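Local structure of pyrrolidone-carboxylate peptidase (5Z48) at residues Y144-V149 with C167-V172. The protein removes N-terminal pyroglutamyl (5-oxoprolyl) groups from peptides as a cysteine peptidase of family C15, generally sparing bonds to proline. Numbering follows the deposited sequence. Where two conformers were deposited one is given.
Sequences YVCNFV and CGFLHV. With PCA (pyroglutamic acid), chain I.
Cys146, in the first turn of helix 145-159, meets Phe169 and His171 on the buried strand 167-172, which runs nearly antiparallel to the helix start (163° between the short axes). Cys146 SG makes a sulfur-aromatic contact with the Phe169 ring, standing obliquely to it, 3.4 Å from CZ. The apolar contact is that of Val149 CG2, which reaches the ring edge 3.8 Å from Phe169 CE2. Phe169 leaves the strand toward the helix, its CG anti to the backbone N (chi1 -154°); its CE1 also sits over the centre of one face of the His171 imidazole, in one of the two conformers of that histidine. Cutting Phe169 back to an alanine is likely to leave Cys146 SG and Val149 CG2 without their aromatic partner and that imidazole face without CE1 over it. Cys146 and His171 probably form, with Glu83, the Cys-His-Glu catalytic triad of this cysteine peptidase family: Glu83 OE2 hydrogen-bonds His171 ND1, while His171 NE2, in the same conformer, lies 3.6 Å from Cys146 SG. Polar bonds run through the bound pyroglutamic acid, whose carboxylate bridges the two segments. Cys146 N donates to PCA O (3.0 Å) and, in that conformer, His171 NE2 to PCA OXT (2.9 Å) at the imidazole edge, both fairly straight. Tyr144, the N-cap residue, brings CD2 to 3.2 Å from PCA O, which lies at the edge of the Tyr144 ring, near its plane.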
ATOM      1  N   TYR B 144     -18.919  -7.443   5.475  1.00 12.38           N
ATOM      2  CA  TYR B 144     -19.012  -7.597   6.919  1.00 13.60           C
ATOM      3  C   TYR B 144     -20.241  -6.826   7.414  1.00 14.47           C
ATOM      4  O   TYR B 144     -21.214  -6.703   6.679  1.00 11.60           O
ATOM      5  CB  TYR B 144     -17.689  -7.130   7.535  1.00 11.21           C
ATOM      6  CG  TYR B 144     -17.356  -7.425   9.007  1.00 12.45           C
ATOM      7  CD1 TYR B 144     -17.449  -8.699   9.590  1.00 13.54           C
ATOM      8  CD2 TYR B 144     -16.852  -6.403   9.787  1.00 15.28           C
ATOM      9  CE1 TYR B 144     -17.065  -8.922  10.921  1.00 16.01           C
ATOM     10  CE2 TYR B 144     -16.467  -6.615  11.118  1.00 15.19           C
ATOM     11  CZ  TYR B 144     -16.563  -7.873  11.678  1.00 14.56           C
ATOM     12  OH  TYR B 144     -16.164  -8.066  12.985  1.00 16.39           O
ATOM     13  N   VAL B 145     -20.227  -6.327   8.642  1.00 11.82           N
ATOM     14  CA  VAL B 145     -21.487  -5.853   9.228  1.00 10.73           C
ATOM     15  C   VAL B 145     -21.890  -4.485   8.665  1.00 12.79           C
ATOM     16  O   VAL B 145     -23.096  -4.202   8.559  1.00 10.79           O
ATOM     17  CB  VAL B 145     -21.408  -5.858  10.778  1.00 10.86           C
ATOM     18  CG1 VAL B 145     -22.808  -5.625  11.417  1.00 12.37           C
ATOM     19  CG2 VAL B 145     -20.897  -7.198  11.326  1.00 14.49           C
ATOM     20  N   CYS B 146     -20.931  -3.619   8.265  1.00 10.14           N
ATOM     21  CA  CYS B 146     -21.301  -2.336   7.656  1.00 10.62           C
ATOM     22  C   CYS B 146     -22.046  -2.543   6.345  1.00 10.16           C
ATOM     23  O   CYS B 146     -23.094  -1.947   6.108  1.00 11.91           O
ATOM     24  CB  CYS B 146     -20.051  -1.482   7.403  1.00 10.25           C
ATOM     25  SG  CYS B 146     -19.267  -0.922   8.978  1.00 16.62           S
ATOM     26  N   ASN B 147     -21.515  -3.392   5.468  1.00 10.49           N
ATOM     27  CA  ASN B 147     -22.268  -3.705   4.264  1.00 10.76           C
ATOM     28  C   ASN B 147     -23.639  -4.276   4.587  1.00 12.10           C
ATOM     29  O   ASN B 147     -24.641  -3.926   3.939  1.00 11.04           O
ATOM     30  CB  ASN B 147     -21.488  -4.720   3.444  1.00 11.00           C
ATOM     31  CG  ASN B 147     -22.273  -5.178   2.221  1.00 11.06           C
ATOM     32  OD1 ASN B 147     -22.322  -4.442   1.213  1.00 11.32           O
ATOM     33  ND2 ASN B 147     -22.888  -6.346   2.301  1.00 12.25           N
ATOM     34  N   PHE B 148     -23.704  -5.181   5.572  1.00 12.33           N
ATOM     35  CA  PHE B 148     -24.980  -5.792   5.947  1.00 11.51           C
ATOM     36  C   PHE B 148     -26.017  -4.727   6.281  1.00 10.91           C
ATOM     37  O   PHE B 148     -27.155  -4.821   5.804  1.00 11.31           O
ATOM     38  CB  PHE B 148     -24.782  -6.763   7.112  1.00 11.92           C
ATOM     39  CG  PHE B 148     -26.068  -7.267   7.695  1.00 15.48           C
ATOM     40  CD1 PHE B 148     -26.713  -6.554   8.722  1.00 19.16           C
ATOM     41  CD2 PHE B 148     -26.655  -8.403   7.169  1.00 17.38           C
ATOM     42  CE1 PHE B 148     -27.929  -7.000   9.235  1.00 19.31           C
ATOM     43  CE2 PHE B 148     -27.879  -8.864   7.694  1.00 21.13           C
ATOM     44  CZ  PHE B 148     -28.505  -8.142   8.710  1.00 21.27           C
ATOM     45  N   VAL B 149     -25.656  -3.707   7.091  1.00 11.05           N
ATOM     46  CA  VAL B 149     -26.696  -2.755   7.507  1.00 10.81           C
ATOM     47  C   VAL B 149     -27.065  -1.822   6.362  1.00 10.74           C
ATOM     48  O   VAL B 149     -28.221  -1.359   6.282  1.00 10.71           O
ATOM     49  CB  VAL B 149     -26.325  -1.977   8.790  1.00  9.34           C
ATOM     50  CG1 VAL B 149     -26.233  -2.895  10.025  1.00  9.68           C
ATOM     51  CG2 VAL B 149     -25.047  -1.119   8.643  1.00  9.67           C
ATOM     52  N   CYS B 167     -30.535   7.266   1.623  1.00 11.58           N
ATOM     53  CA  CYS B 167     -29.950   6.333   2.572  1.00 11.01           C
ATOM     54  C   CYS B 167     -28.615   5.848   2.030  1.00 10.48           C
ATOM     55  O   CYS B 167     -28.502   5.465   0.847  1.00 12.40           O
ATOM     56  CB  CYS B 167     -30.896   5.131   2.790  1.00 11.92           C
ATOM     57  SG  CYS B 167     -30.255   3.822   3.844  1.00 12.39           S
ATOM     58  N   GLY B 168     -27.603   5.899   2.884  1.00 10.13           N
ATOM     59  CA  GLY B 168     -26.320   5.372   2.490  1.00 11.29           C
ATOM     60  C   GLY B 168     -25.375   5.160   3.645  1.00  9.58           C
ATOM     61  O   GLY B 168     -25.772   5.193   4.823  1.00 10.43           O
ATOM     62  N   PHE B 169     -24.118   4.857   3.279  1.00  9.24           N
ATOM     63  CA  PHE B 169     -23.076   4.496   4.219  1.00 10.07           C
ATOM     64  C   PHE B 169     -21.843   5.366   4.045  1.00  9.22           C
ATOM     65  O   PHE B 169     -21.394   5.631   2.929  1.00 10.21           O
ATOM     66  CB  PHE B 169     -22.665   3.009   4.100  1.00  9.47           C
ATOM     67  CG  PHE B 169     -22.093   2.487   5.399  1.00  8.53           C
ATOM     68  CD1 PHE B 169     -20.726   2.736   5.755  1.00  9.57           C
ATOM     69  CD2 PHE B 169     -22.905   1.832   6.318  1.00 10.73           C
ATOM     70  CE1 PHE B 169     -20.255   2.319   6.958  1.00 11.82           C
ATOM     71  CE2 PHE B 169     -22.438   1.443   7.541  1.00 10.04           C
ATOM     72  CZ  PHE B 169     -21.111   1.708   7.886  1.00 10.63           C
ATOM     73  N   LEU B 170     -21.287   5.783   5.184  1.00  9.15           N
ATOM     74  CA  LEU B 170     -20.088   6.619   5.248  1.00  8.26           C
ATOM     75  C   LEU B 170     -19.047   5.869   6.098  1.00  9.25           C
ATOM     76  O   LEU B 170     -19.228   5.684   7.309  1.00  9.93           O
ATOM     77  CB  LEU B 170     -20.484   7.996   5.843  1.00  8.18           C
ATOM     78  CG  LEU B 170     -19.481   9.134   5.790  1.00 13.95           C
ATOM     79  CD1 LEU B 170     -20.086  10.416   6.314  1.00 12.25           C
ATOM     80  CD2 LEU B 170     -18.232   8.857   6.522  1.00 17.05           C
ATOM     81  N   HIS B 171     -17.960   5.400   5.449  1.00  9.43           N
ATOM     82  CA  HIS B 171     -16.855   4.738   6.148  0.82  9.53           C
ATOM     83  C   HIS B 171     -15.813   5.777   6.527  1.00  9.00           C
ATOM     84  O   HIS B 171     -15.468   6.641   5.716  1.00  9.78           O
ATOM     85  CB  HIS B 171     -16.209   3.681   5.247  0.82  9.52           C
ATOM     86  CG  HIS B 171     -16.649   2.266   5.522  0.82  9.98           C
ATOM     87  ND1 HIS B 171     -17.174   1.442   4.543  0.82 10.99           N
ATOM     88  CD2 HIS B 171     -16.625   1.534   6.664  0.82  9.90           C
ATOM     89  CE1 HIS B 171     -17.435   0.256   5.074  0.82 13.24           C
ATOM     90  NE2 HIS B 171     -17.109   0.281   6.357  0.82 11.91           N
ATOM     91  N   VAL B 172     -15.303   5.675   7.771  1.00  9.13           N
ATOM     92  CA  VAL B 172     -14.331   6.655   8.246  1.00  8.94           C
ATOM     93  C   VAL B 172     -13.005   5.975   8.552  1.00  9.11           C
ATOM     94  O   VAL B 172     -12.976   4.805   8.952  1.00 10.55           O
ATOM     95  CB  VAL B 172     -14.852   7.426   9.481  1.00 11.52           C
ATOM     96  CG1 VAL B 172     -16.234   8.067   9.179  1.00 13.78           C
ATOM     97  CG2 VAL B 172     -14.933   6.539  10.739  1.00 11.50           C
TER
HETATM   98  N   PCA I 302     -16.526  -1.456  10.583  1.00 12.52           N
HETATM   99  CA  PCA I 302     -16.830  -2.844  10.254  1.00 16.03           C
HETATM  100  CB  PCA I 302     -17.943  -3.315  11.205  1.00 15.03           C
HETATM  101  CG  PCA I 302     -18.185  -2.205  12.230  1.00 13.13           C
HETATM  102  CD  PCA I 302     -17.317  -1.082  11.725  1.00 10.05           C
HETATM  103  OE  PCA I 302     -17.303   0.027  12.272  1.00 12.15           O
HETATM  104  C   PCA I 302     -17.167  -2.970   8.755  1.00 17.95           C
HETATM  105  O   PCA I 302     -17.967  -3.802   8.313  1.00 14.84           O
HETATM  106  OXT PCA I 302     -16.650  -2.176   7.920  1.00 21.19           O